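Local coordinates for protein iodotyrosine deiodinase (PDB 6TYK) that removes the halogen from iodo-, bromo- and chlorotyrosines, including mono- and diiodotyrosine, as an FMN-dependent homodimer of the nitroreductase family, at residues S116-V121 against R157-L162; P45-I50 against F105-A110; Y29-A34 against G122-A127; K9-V14 against S135-P140. All coordinates share one frame; numbering follows the deposited sequence.

Interaction 1 (S116-V121 against R157-L162); sequences SVWLAV and RLEVIL
The indole plane of W118 and the carboxylate plane of E159 stand 87° apart. NE1 of W118 gives its hydrogen to OE1 of E159 over 2.9 Å, and the N-H...O angle of 161° makes this a fairly straight bond. The two partners see it differently: OE1 sits close to the plane of the indole, at its edge, whereas the carboxylate is met from above its own plane. A bend at the second torsion of E159 (chi2 -69°) turns the carboxylate toward W118 NE1. Lower on the same side chain, E159 CG lies 4.2 Å from CG1 of V117. The other oxygen, OE2, is taken up by S106 OG and by a salt bridge to R114, so both oxygens of this buried carboxylate are engaged, which would favour its ionised form. Past the polar edge, the six-membered end of the indole leans obliquely on V160, with CH2 of W118 at 3.6 Å from V160 CB. V121 closes in from the next helical turn, its CG2 lying 4.4 Å from V160 CG1. E159 and V160 can both point toward the helix because they form a classic beta bulge opposite V104. Helix 113-130 and strand 156-165 run nearly parallel here, and W118 also lines an FMN pocket: the contact is helix-on-sheet packing of the nitroreductase fold, reaching directly to its flavin site.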
# COMPACT_ATOMS: atom_id res chain seq x y z
N SER A 116 -5.96 -0.54 -2.49
CA SER A 116 -6.19 -1.35 -1.31
C SER A 116 -5.21 -2.52 -1.23
O SER A 116 -4.68 -2.82 -0.16
CB SER A 116 -7.62 -1.87 -1.32
OG SER A 116 -8.55 -0.80 -1.31
N VAL A 117 -4.95 -3.16 -2.36
CA VAL A 117 -4.04 -4.28 -2.35
C VAL A 117 -2.62 -3.83 -2.02
O VAL A 117 -1.94 -4.47 -1.23
CB VAL A 117 -4.11 -5.09 -3.66
CG1 VAL A 117 -2.97 -6.09 -3.72
CG2 VAL A 117 -5.47 -5.78 -3.78
N TRP A 118 -2.18 -2.71 -2.59
CA TRP A 118 -0.83 -2.23 -2.29
C TRP A 118 -0.69 -1.79 -0.84
O TRP A 118 0.34 -2.04 -0.20
CB TRP A 118 -0.39 -1.17 -3.29
CG TRP A 118 0.07 -1.86 -4.53
CD1 TRP A 118 -0.67 -2.10 -5.66
CD2 TRP A 118 1.34 -2.48 -4.74
NE1 TRP A 118 0.08 -2.84 -6.56
CE2 TRP A 118 1.32 -3.06 -6.02
CE3 TRP A 118 2.50 -2.59 -3.97
CZ2 TRP A 118 2.42 -3.74 -6.55
CZ3 TRP A 118 3.58 -3.26 -4.49
CH2 TRP A 118 3.53 -3.83 -5.76
N LEU A 119 -1.75 -1.21 -0.28
CA LEU A 119 -1.77 -0.88 1.14
C LEU A 119 -1.57 -2.16 1.96
O LEU A 119 -0.73 -2.22 2.87
CB LEU A 119 -3.10 -0.22 1.46
CG LEU A 119 -3.26 0.46 2.81
CD1 LEU A 119 -4.43 1.41 2.74
CD2 LEU A 119 -3.48 -0.57 3.90
N ALA A 120 -2.33 -3.20 1.63
CA ALA A 120 -2.22 -4.49 2.31
C ALA A 120 -0.82 -5.09 2.13
O ALA A 120 -0.32 -5.75 3.03
CB ALA A 120 -3.28 -5.45 1.80
N VAL A 121 -0.20 -4.87 0.97
CA VAL A 121 1.17 -5.34 0.77
C VAL A 121 2.14 -4.70 1.77
O VAL A 121 3.06 -5.34 2.27
CB VAL A 121 1.64 -5.13 -0.68
CG1 VAL A 121 3.15 -5.36 -0.80
CG2 VAL A 121 0.88 -6.05 -1.63
N ARG A 157 -6.21 -9.32 -11.32
CA ARG A 157 -5.03 -8.72 -11.91
C ARG A 157 -3.83 -9.05 -11.05
O ARG A 157 -3.85 -8.79 -9.85
CB ARG A 157 -5.19 -7.20 -11.96
CG ARG A 157 -3.95 -6.48 -12.42
CD ARG A 157 -4.20 -5.01 -12.61
NE ARG A 157 -3.01 -4.35 -13.15
CZ ARG A 157 -3.03 -3.18 -13.77
NH1 ARG A 157 -4.18 -2.55 -13.94
NH2 ARG A 157 -1.90 -2.66 -14.24
N LEU A 158 -2.78 -9.61 -11.64
CA LEU A 158 -1.56 -9.84 -10.87
C LEU A 158 -0.90 -8.50 -10.59
O LEU A 158 -0.62 -7.74 -11.50
CB LEU A 158 -0.61 -10.75 -11.64
CG LEU A 158 0.72 -11.09 -10.97
CD1 LEU A 158 0.52 -11.70 -9.59
CD2 LEU A 158 1.49 -12.05 -11.88
N GLU A 159 -0.66 -8.22 -9.31
CA GLU A 159 -0.07 -6.95 -8.90
C GLU A 159 1.44 -7.06 -8.68
O GLU A 159 2.19 -6.15 -9.01
CB GLU A 159 -0.72 -6.45 -7.62
CG GLU A 159 -2.16 -5.99 -7.80
CD GLU A 159 -2.29 -4.73 -8.61
OE1 GLU A 159 -1.26 -4.04 -8.83
OE2 GLU A 159 -3.41 -4.39 -9.03
N VAL A 160 1.87 -8.15 -8.07
CA VAL A 160 3.26 -8.26 -7.68
C VAL A 160 3.59 -9.71 -7.40
O VAL A 160 2.72 -10.48 -7.00
CB VAL A 160 3.57 -7.39 -6.44
CG1 VAL A 160 2.77 -7.84 -5.21
CG2 VAL A 160 5.04 -7.40 -6.13
N ILE A 161 4.83 -10.09 -7.68
CA ILE A 161 5.36 -11.40 -7.31
C ILE A 161 6.26 -11.16 -6.12
O ILE A 161 7.23 -10.40 -6.21
CB ILE A 161 6.19 -12.00 -8.45
CG1 ILE A 161 5.30 -12.24 -9.68
CG2 ILE A 161 6.90 -13.28 -8.00
CD1 ILE A 161 6.11 -12.51 -10.93
N LEU A 162 5.94 -11.79 -4.99
CA LEU A 162 6.75 -11.64 -3.80
C LEU A 162 7.47 -12.94 -3.48
O LEU A 162 6.89 -13.83 -2.86
CB LEU A 162 5.89 -11.26 -2.59
CG LEU A 162 5.21 -9.89 -2.62
CD1 LEU A 162 4.12 -9.85 -1.57
CD2 LEU A 162 6.22 -8.79 -2.36

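Interaction 2 (P45-I50 against F105-A110); sequences PWRFLI and FSEKSA
An antiparallel ladder joins strands 46-51 and 100-107, pairing R47 with F105 and W46 with S106. R47 and F105 are the hydrogen-bonded pair: F105 N reaches R47 O over 2.9 Å at a nearly straight 174°, and R47 N returns a bond of 3.0 Å to F105 O. W46 and S106, the non-hydrogen-bonded pair, carry their side chains to the other face. Beyond them E107 N bonds P45 O over 2.8 Å, just where the chain enters a type I turn from E107 to A110; CB of A110 there lies 3.9 Å from P45 CB. The F105 ring turns its edge to the ladder, with R47 O near its plane and CE1 at 3.6 Å from L49 CB. R47 doubles back through a bend at chi2 (-69°). Its NH1 bonds W46 O within the guanidinium plane, though above the plane of the carbonyl, while NH2 makes a long salt bridge of 3.5 Å to OE1 of E107; that glutamate has two conformers, so the bridge is tentative. L49 and I50 pair in parallel with a strand of the second subunit, and F186 of that subunit meets F105 edge-to-face. Such a sheet, completed by the partner chain, is characteristic of nitroreductase-fold dimers.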
# COMPACT_ATOMS: atom_id res chain seq x y z
N PRO A 45 -9.99 -6.92 -1.49
CA PRO A 45 -9.81 -7.29 -2.90
C PRO A 45 -8.49 -7.98 -3.21
O PRO A 45 -8.17 -8.12 -4.37
CB PRO A 45 -9.85 -5.93 -3.60
CG PRO A 45 -9.21 -5.01 -2.61
CD PRO A 45 -9.74 -5.49 -1.27
N TRP A 46 -7.76 -8.43 -2.20
CA TRP A 46 -6.53 -9.19 -2.42
C TRP A 46 -6.82 -10.67 -2.54
O TRP A 46 -7.71 -11.21 -1.88
CB TRP A 46 -5.56 -8.95 -1.27
CG TRP A 46 -6.23 -8.85 0.07
CD1 TRP A 46 -6.63 -9.88 0.87
CD2 TRP A 46 -6.59 -7.64 0.75
NE1 TRP A 46 -7.23 -9.38 2.02
CE2 TRP A 46 -7.20 -8.01 1.97
CE3 TRP A 46 -6.43 -6.28 0.46
CZ2 TRP A 46 -7.66 -7.07 2.89
CZ3 TRP A 46 -6.90 -5.35 1.37
CH2 TRP A 46 -7.50 -5.74 2.58
N ARG A 47 -6.08 -11.34 -3.41
CA ARG A 47 -6.11 -12.79 -3.51
C ARG A 47 -4.67 -13.27 -3.55
O ARG A 47 -3.82 -12.63 -4.17
CB ARG A 47 -6.82 -13.27 -4.77
CG ARG A 47 -8.25 -12.79 -4.93
CD ARG A 47 -9.20 -13.43 -3.91
NE ARG A 47 -10.58 -13.05 -4.19
CZ ARG A 47 -11.16 -11.95 -3.73
NH1 ARG A 47 -10.49 -11.11 -2.95
NH2 ARG A 47 -12.42 -11.69 -4.05
N PHE A 48 -4.40 -14.40 -2.91
CA PHE A 48 -3.03 -14.89 -2.80
C PHE A 48 -2.88 -16.24 -3.47
O PHE A 48 -3.69 -17.15 -3.26
CB PHE A 48 -2.61 -14.97 -1.34
CG PHE A 48 -2.72 -13.66 -0.62
CD1 PHE A 48 -1.84 -12.62 -0.91
CD2 PHE A 48 -3.68 -13.47 0.36
CE1 PHE A 48 -1.93 -11.42 -0.23
CE2 PHE A 48 -3.78 -12.26 1.03
CZ PHE A 48 -2.90 -11.24 0.74
N LEU A 49 -1.83 -16.35 -4.27
CA LEU A 49 -1.47 -17.61 -4.91
C LEU A 49 -0.06 -17.93 -4.47
O LEU A 49 0.87 -17.16 -4.73
CB LEU A 49 -1.54 -17.48 -6.43
CG LEU A 49 -1.20 -18.73 -7.23
CD1 LEU A 49 -2.21 -19.84 -6.98
CD2 LEU A 49 -1.11 -18.41 -8.71
N ILE A 50 0.10 -19.04 -3.78
CA ILE A 50 1.40 -19.46 -3.28
C ILE A 50 2.00 -20.47 -4.25
O ILE A 50 1.50 -21.59 -4.39
CB ILE A 50 1.27 -20.09 -1.88
CG1 ILE A 50 0.57 -19.11 -0.93
CG2 ILE A 50 2.64 -20.53 -1.37
CD1 ILE A 50 0.25 -19.71 0.41
N PHE A 105 -2.79 -10.82 -6.15
CA PHE A 105 -3.70 -10.32 -7.16
C PHE A 105 -4.69 -9.33 -6.57
O PHE A 105 -4.99 -9.37 -5.37
CB PHE A 105 -4.52 -11.47 -7.76
CG PHE A 105 -3.69 -12.52 -8.43
CD1 PHE A 105 -3.04 -13.49 -7.70
CD2 PHE A 105 -3.59 -12.55 -9.82
CE1 PHE A 105 -2.28 -14.47 -8.33
CE2 PHE A 105 -2.83 -13.52 -10.45
CZ PHE A 105 -2.18 -14.48 -9.71
N SER A 106 -5.20 -8.46 -7.42
CA SER A 106 -6.28 -7.56 -7.05
C SER A 106 -7.56 -7.91 -7.80
O SER A 106 -7.54 -8.30 -8.97
CB SER A 106 -5.91 -6.10 -7.31
OG SER A 106 -5.58 -5.88 -8.67
N GLU A 107 -8.68 -7.80 -7.10
CA GLU A 107 -9.98 -8.03 -7.71
C GLU A 107 -10.37 -6.79 -8.51
O GLU A 107 -10.68 -5.74 -7.95
CB GLU A 107 -11.01 -8.30 -6.62
CG GLU A 107 -12.41 -8.55 -7.13
CD GLU A 107 -13.37 -8.85 -6.00
OE1 GLU A 107 -13.14 -8.36 -4.88
OE2 GLU A 107 -14.35 -9.59 -6.24
N LYS A 108 -10.36 -6.92 -9.83
CA LYS A 108 -10.56 -5.77 -10.70
C LYS A 108 -11.84 -4.98 -10.42
O LYS A 108 -11.87 -3.76 -10.54
CB LYS A 108 -10.52 -6.19 -12.16
CG LYS A 108 -9.20 -6.79 -12.61
CD LYS A 108 -9.33 -7.27 -14.05
CE LYS A 108 -8.14 -8.09 -14.48
NZ LYS A 108 -8.30 -8.58 -15.87
N SER A 109 -12.90 -5.69 -10.05
CA SER A 109 -14.21 -5.07 -9.94
C SER A 109 -14.39 -4.21 -8.69
O SER A 109 -15.31 -3.39 -8.62
CB SER A 109 -15.30 -6.14 -9.97
OG SER A 109 -15.12 -7.06 -8.91
N ALA A 110 -13.52 -4.39 -7.71
CA ALA A 110 -13.70 -3.71 -6.43
C ALA A 110 -13.21 -2.27 -6.52
O ALA A 110 -12.23 -1.98 -7.20
CB ALA A 110 -12.98 -4.46 -5.33

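Interaction 3 (Y29-A34 against G122-A127); sequences YSLKVA and GYLLLA
L124 sets its CG opposite its own backbone N (chi1 -157°), which carries the branched end along L31; the two leucines lie side by side and point the same way, CD1 of L124 at 3.9 Å from CD2 of L31. Y123, one residue earlier, turns its ring the other way, with CG opposite the carbonyl carbon (chi1 -82°). This carries the ring beside the facing backbone, where its edge meets V33 O: CD2 of Y123 lies 3.4 Å from that oxygen, which sits near the ring plane. The closest backbone approach is made through alanines. CB of A34 meets CB of L124 at 4.0 Å, and, a turn further on, A127 fits its methyl into the opposing surface, where its CB is 3.6 Å from S30 CA and 3.8 Å from V33 CB. Y29 also reaches this methyl, obliquely, its CE2 3.9 Å from A127 CB, while CG2 of V33 rests over one face of the tyrosine ring. Alanines at the points of contact allow a tight approach. The local axes come within 7.8 Å at an angle of 144°, and the CA atoms of S30 and A127 are only 4.9 Å apart. S30 OG, in the conformer described, bonds L27 O within its own helix. Helix 24-35 thus runs roughly antiparallel to helix 113-130; L31 and L124 together press on F48 and L102 of the sheet, while on other sides L31 meets V181 of the second subunit and Y123 its G122.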
# COMPACT_ATOMS: atom_id res chain seq x y z
N TYR A 29 0.74 -16.41 8.36
CA TYR A 29 0.69 -15.32 9.33
C TYR A 29 0.70 -13.97 8.64
O TYR A 29 -0.08 -13.08 8.96
CB TYR A 29 1.87 -15.40 10.30
CG TYR A 29 2.04 -14.16 11.15
CD1 TYR A 29 1.28 -13.97 12.29
CD2 TYR A 29 2.95 -13.17 10.80
CE1 TYR A 29 1.42 -12.84 13.07
CE2 TYR A 29 3.10 -12.04 11.56
CZ TYR A 29 2.33 -11.88 12.70
OH TYR A 29 2.46 -10.75 13.47
N SER A 30 1.59 -13.81 7.67
CA SER A 30 1.73 -12.53 6.98
C SER A 30 0.48 -12.19 6.19
O SER A 30 0.09 -11.03 6.10
CB SER A 30 2.99 -12.50 6.08
OG SER A 30 2.79 -13.12 4.81
N LEU A 31 -0.15 -13.22 5.62
CA LEU A 31 -1.38 -13.00 4.88
C LEU A 31 -2.50 -12.60 5.83
O LEU A 31 -3.34 -11.76 5.51
CB LEU A 31 -1.79 -14.25 4.10
CG LEU A 31 -0.71 -14.77 3.15
CD1 LEU A 31 -1.30 -15.88 2.32
CD2 LEU A 31 -0.14 -13.67 2.25
N LYS A 32 -2.51 -13.20 7.01
CA LYS A 32 -3.53 -12.89 8.01
C LYS A 32 -3.40 -11.45 8.50
O LYS A 32 -4.39 -10.75 8.69
CB LYS A 32 -3.42 -13.86 9.18
CG LYS A 32 -3.94 -15.24 8.83
CD LYS A 32 -3.74 -16.21 9.98
CE LYS A 32 -4.31 -17.58 9.66
NZ LYS A 32 -4.09 -18.52 10.78
N VAL A 33 -2.17 -10.99 8.68
CA VAL A 33 -1.94 -9.60 9.03
C VAL A 33 -2.42 -8.69 7.91
O VAL A 33 -3.16 -7.73 8.14
CB VAL A 33 -0.47 -9.34 9.33
CG1 VAL A 33 -0.26 -7.86 9.58
CG2 VAL A 33 -0.02 -10.16 10.54
N ALA A 34 -2.01 -8.99 6.68
CA ALA A 34 -2.39 -8.17 5.53
C ALA A 34 -3.91 -8.10 5.40
O ALA A 34 -4.47 -7.07 5.04
CB ALA A 34 -1.79 -8.73 4.27
N GLY A 122 1.89 -3.44 2.11
CA GLY A 122 2.67 -2.79 3.16
C GLY A 122 2.57 -3.52 4.48
O GLY A 122 3.58 -3.78 5.12
N TYR A 123 1.35 -3.89 4.88
CA TYR A 123 1.16 -4.70 6.08
C TYR A 123 1.94 -6.00 5.94
O TYR A 123 2.63 -6.44 6.86
CB TYR A 123 -0.31 -5.07 6.25
CG TYR A 123 -1.22 -4.04 6.89
CD1 TYR A 123 -1.10 -2.69 6.63
CD2 TYR A 123 -2.24 -4.46 7.74
CE1 TYR A 123 -1.96 -1.77 7.21
CE2 TYR A 123 -3.11 -3.55 8.32
CZ TYR A 123 -2.96 -2.21 8.06
OH TYR A 123 -3.81 -1.29 8.63
N LEU A 124 1.78 -6.64 4.79
CA LEU A 124 2.36 -7.95 4.52
C LEU A 124 3.87 -7.95 4.70
O LEU A 124 4.44 -8.83 5.34
CB LEU A 124 1.98 -8.39 3.11
CG LEU A 124 1.98 -9.88 2.78
CD1 LEU A 124 1.17 -10.11 1.50
CD2 LEU A 124 3.39 -10.39 2.63
N LEU A 125 4.53 -6.94 4.14
CA LEU A 125 5.99 -6.87 4.23
C LEU A 125 6.47 -6.71 5.67
O LEU A 125 7.49 -7.28 6.05
CB LEU A 125 6.53 -5.74 3.37
CG LEU A 125 6.25 -5.85 1.88
CD1 LEU A 125 6.94 -4.70 1.14
CD2 LEU A 125 6.71 -7.19 1.33
N LEU A 126 5.76 -5.90 6.45
CA LEU A 126 6.11 -5.76 7.86
C LEU A 126 5.93 -7.07 8.61
O LEU A 126 6.74 -7.42 9.46
CB LEU A 126 5.30 -4.63 8.50
CG LEU A 126 5.69 -3.24 8.00
CD1 LEU A 126 4.67 -2.20 8.43
CD2 LEU A 126 7.08 -2.88 8.48
N ALA A 127 4.87 -7.81 8.29
CA ALA A 127 4.62 -9.10 8.93
C ALA A 127 5.71 -10.11 8.59
O ALA A 127 6.15 -10.87 9.46
CB ALA A 127 3.23 -9.64 8.55

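Interaction 4 (K9-V14 against S135-P140); sequences KKRKTV and SVPYTP. With FMN (flavin mononucleotide), chain C; IYR (3-iodo-tyrosine), chain D.
The guanidinium of R11 approaches S135 and V136 with V136 N at its edge, whereas S135 O lies obliquely, 3.1 Å from NH2 of R11 at an angle too poor for a hydrogen bond; phosphate O2P of FMN also lies oblique to it. The Y138 ring has P140 N over one face and the flavin N3 and the substrate carboxylate at its edge, CE1 standing 3.3 Å from OXT of 3-iodo-tyrosine. Together the segments form part of the FMN site of the nitroreductase fold, the 9-14 side holding the phosphate and the 135-140 side the isoalloxazine. They are joined by V14 N, which bonds S135 O over 2.9 Å at 168°, and by a water bound between K12 O and S135 N. The first torsion of T13 (chi1 -40°) puts OG1 on the phosphate side with the backbone N: T13 N bonds O1P over 3.0 Å almost linearly (176°), and OG1 has O1P and O5' within reach of its one proton. T13 CG2, the other branch, is tight against V136 CG2 at 3.4 Å. R15 and R176 also bind the cofactor, and E68 bonds both the Y138 hydroxyl and the substrate. P137 packs on the benzenoid ring, its CG 3.8 Å from C9 of FMN. T139 N bonds flavin O4 over 3.1 Å, and its OG1, 3.0 Å from N5, has O4 within reach of the same proton.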
# COMPACT_ATOMS: atom_id res chain seq x y z
N LYS A 9 12.32 0.32 9.82
CA LYS A 9 13.67 0.74 9.51
C LYS A 9 14.54 -0.46 9.13
O LYS A 9 15.32 -0.39 8.18
CB LYS A 9 14.29 1.49 10.69
CG LYS A 9 15.61 2.15 10.33
CD LYS A 9 16.24 2.87 11.50
CE LYS A 9 17.36 3.78 11.01
NZ LYS A 9 17.96 3.31 9.72
N LYS A 10 14.40 -1.55 9.87
CA LYS A 10 15.23 -2.74 9.64
C LYS A 10 14.87 -3.44 8.34
O LYS A 10 15.74 -3.99 7.66
CB LYS A 10 15.11 -3.72 10.81
CG LYS A 10 15.92 -3.35 12.03
CD LYS A 10 15.53 -4.20 13.23
CE LYS A 10 16.14 -3.66 14.51
NZ LYS A 10 15.65 -4.38 15.71
N ARG A 11 13.59 -3.43 7.99
CA ARG A 11 13.12 -4.18 6.83
C ARG A 11 13.74 -3.62 5.55
O ARG A 11 13.75 -2.41 5.33
CB ARG A 11 11.59 -4.16 6.76
CG ARG A 11 11.01 -5.14 5.76
CD ARG A 11 10.64 -4.47 4.45
NE ARG A 11 10.49 -5.46 3.38
CZ ARG A 11 10.87 -5.24 2.13
NH1 ARG A 11 11.39 -4.06 1.80
NH2 ARG A 11 10.73 -6.18 1.21
N LYS A 12 14.29 -4.51 4.74
CA LYS A 12 14.94 -4.11 3.50
C LYS A 12 14.69 -5.18 2.45
O LYS A 12 14.19 -6.26 2.76
CB LYS A 12 16.44 -3.95 3.72
CG LYS A 12 17.14 -5.22 4.17
CD LYS A 12 18.61 -4.94 4.40
CE LYS A 12 19.38 -6.20 4.77
NZ LYS A 12 18.99 -6.75 6.10
N THR A 13 15.05 -4.89 1.20
CA THR A 13 14.85 -5.88 0.15
C THR A 13 15.69 -7.11 0.43
O THR A 13 16.84 -7.02 0.88
CB THR A 13 15.29 -5.34 -1.22
OG1 THR A 13 14.91 -3.97 -1.37
CG2 THR A 13 14.64 -6.17 -2.32
N VAL A 14 15.12 -8.27 0.15
CA VAL A 14 15.89 -9.49 0.14
C VAL A 14 15.77 -10.11 -1.25
O VAL A 14 14.67 -10.43 -1.70
CB VAL A 14 15.41 -10.49 1.23
CG1 VAL A 14 16.15 -11.83 1.09
CG2 VAL A 14 15.61 -9.90 2.62
N SER A 135 11.69 -10.62 1.52
CA SER A 135 10.98 -10.57 0.25
C SER A 135 11.41 -9.37 -0.57
O SER A 135 12.22 -8.55 -0.14
CB SER A 135 9.46 -10.59 0.44
OG SER A 135 8.79 -10.79 -0.80
N VAL A 136 10.91 -9.34 -1.80
CA VAL A 136 11.14 -8.24 -2.72
C VAL A 136 9.86 -8.13 -3.55
O VAL A 136 9.35 -9.14 -4.03
CB VAL A 136 12.36 -8.50 -3.63
CG1 VAL A 136 12.26 -9.86 -4.32
CG2 VAL A 136 12.50 -7.39 -4.66
N PRO A 137 9.30 -6.92 -3.67
CA PRO A 137 8.13 -6.76 -4.54
C PRO A 137 8.60 -6.77 -5.98
O PRO A 137 9.04 -5.76 -6.49
CB PRO A 137 7.60 -5.37 -4.16
CG PRO A 137 8.28 -5.01 -2.87
CD PRO A 137 9.62 -5.68 -2.96
N TYR A 138 8.54 -7.92 -6.61
CA TYR A 138 9.08 -8.07 -7.94
C TYR A 138 8.00 -7.78 -8.98
O TYR A 138 6.91 -8.35 -8.94
CB TYR A 138 9.68 -9.46 -8.13
CG TYR A 138 10.14 -9.66 -9.53
CD1 TYR A 138 11.09 -8.81 -10.09
CD2 TYR A 138 9.60 -10.66 -10.34
CE1 TYR A 138 11.50 -8.96 -11.38
CE2 TYR A 138 10.01 -10.82 -11.64
CZ TYR A 138 10.96 -9.97 -12.16
OH TYR A 138 11.37 -10.11 -13.46
N THR A 139 8.30 -6.84 -9.87
CA THR A 139 7.35 -6.40 -10.87
C THR A 139 7.99 -6.51 -12.26
O THR A 139 8.65 -5.58 -12.72
CB THR A 139 6.90 -4.95 -10.61
OG1 THR A 139 8.04 -4.10 -10.54
CG2 THR A 139 6.15 -4.86 -9.29
N PRO A 140 7.80 -7.66 -12.92
CA PRO A 140 8.38 -7.87 -14.25
C PRO A 140 7.70 -6.96 -15.27
O PRO A 140 6.63 -6.43 -15.00
CB PRO A 140 8.05 -9.33 -14.55
CG PRO A 140 6.80 -9.60 -13.76
CD PRO A 140 6.96 -8.79 -12.49
N1 FMN C . 13.06 -4.72 -6.89
C2 FMN C . 13.53 -5.48 -7.93
O2 FMN C . 14.62 -6.01 -7.84
N3 FMN C . 12.78 -5.65 -9.07
C4 FMN C . 11.55 -5.06 -9.20
O4 FMN C . 10.90 -5.24 -10.23
C4A FMN C . 11.07 -4.30 -8.14
N5 FMN C . 9.82 -3.71 -8.22
C5A FMN C . 9.34 -2.97 -7.16
C6 FMN C . 8.07 -2.39 -7.25
C7 FMN C . 7.54 -1.66 -6.20
C7M FMN C . 6.17 -1.06 -6.36
C8 FMN C . 8.29 -1.49 -5.05
C8M FMN C . 7.75 -0.69 -3.89
C9 FMN C . 9.56 -2.06 -4.95
C9A FMN C . 10.09 -2.80 -6.00
N10 FMN C . 11.36 -3.37 -5.93
C10 FMN C . 11.82 -4.15 -6.98
C1' FMN C . 12.21 -3.21 -4.71
C2' FMN C . 12.85 -1.80 -4.69
O2' FMN C . 13.94 -1.71 -5.60
C3' FMN C . 13.30 -1.48 -3.26
O3' FMN C . 12.13 -1.39 -2.46
C4' FMN C . 14.11 -0.19 -3.14
O4' FMN C . 15.34 -0.33 -3.83
C5' FMN C . 14.38 0.15 -1.69
O5' FMN C . 15.01 -0.95 -1.07
P FMN C . 15.45 -0.90 0.47
O1P FMN C . 16.21 -2.20 0.69
O2P FMN C . 14.22 -0.88 1.33
O3P FMN C . 16.36 0.31 0.65
N IYR D . 12.06 -5.29 -12.78
CA IYR D . 13.43 -4.99 -13.11
CB IYR D . 13.89 -3.54 -12.91
CC IYR D . 13.60 -2.93 -11.58
CD IYR D . 12.49 -2.09 -11.44
CE IYR D . 12.18 -1.47 -10.23
IE IYR D . 10.54 -0.30 -10.13
CF IYR D . 13.02 -1.69 -9.13
OF IYR D . 12.79 -1.12 -7.91
CG IYR D . 14.13 -2.54 -9.24
CH IYR D . 14.42 -3.14 -10.46
C IYR D . 14.40 -5.87 -12.33
O IYR D . 15.62 -5.98 -12.49
OXT IYR D . 13.83 -6.61 -11.36
O HOH W 1 12.38 -8.29 2.98

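In the fold
Interactions 1 and 3 occupy successive parts of helix 113-130, their centres 11 Å apart, so one helix packs on strand 156-165 and then on helix 24-35. Interaction 2 lies 8 Å from interaction 1, centre to centre, and the two share the sheet in which strand 100-107 neighbours 156-165. Along the chain, interaction 2 closes before interaction 1 opens, the segments of 1 alternate with those of 3 and of 4, and pairings 2 and 3 both fall between the segments of 4. Interaction 4 stays about 10 Å, nearest atoms, from interaction 2. Interaction 1, which touches the other three, links the flavin site to the sheet and the helix pair, and all four meet the second subunit.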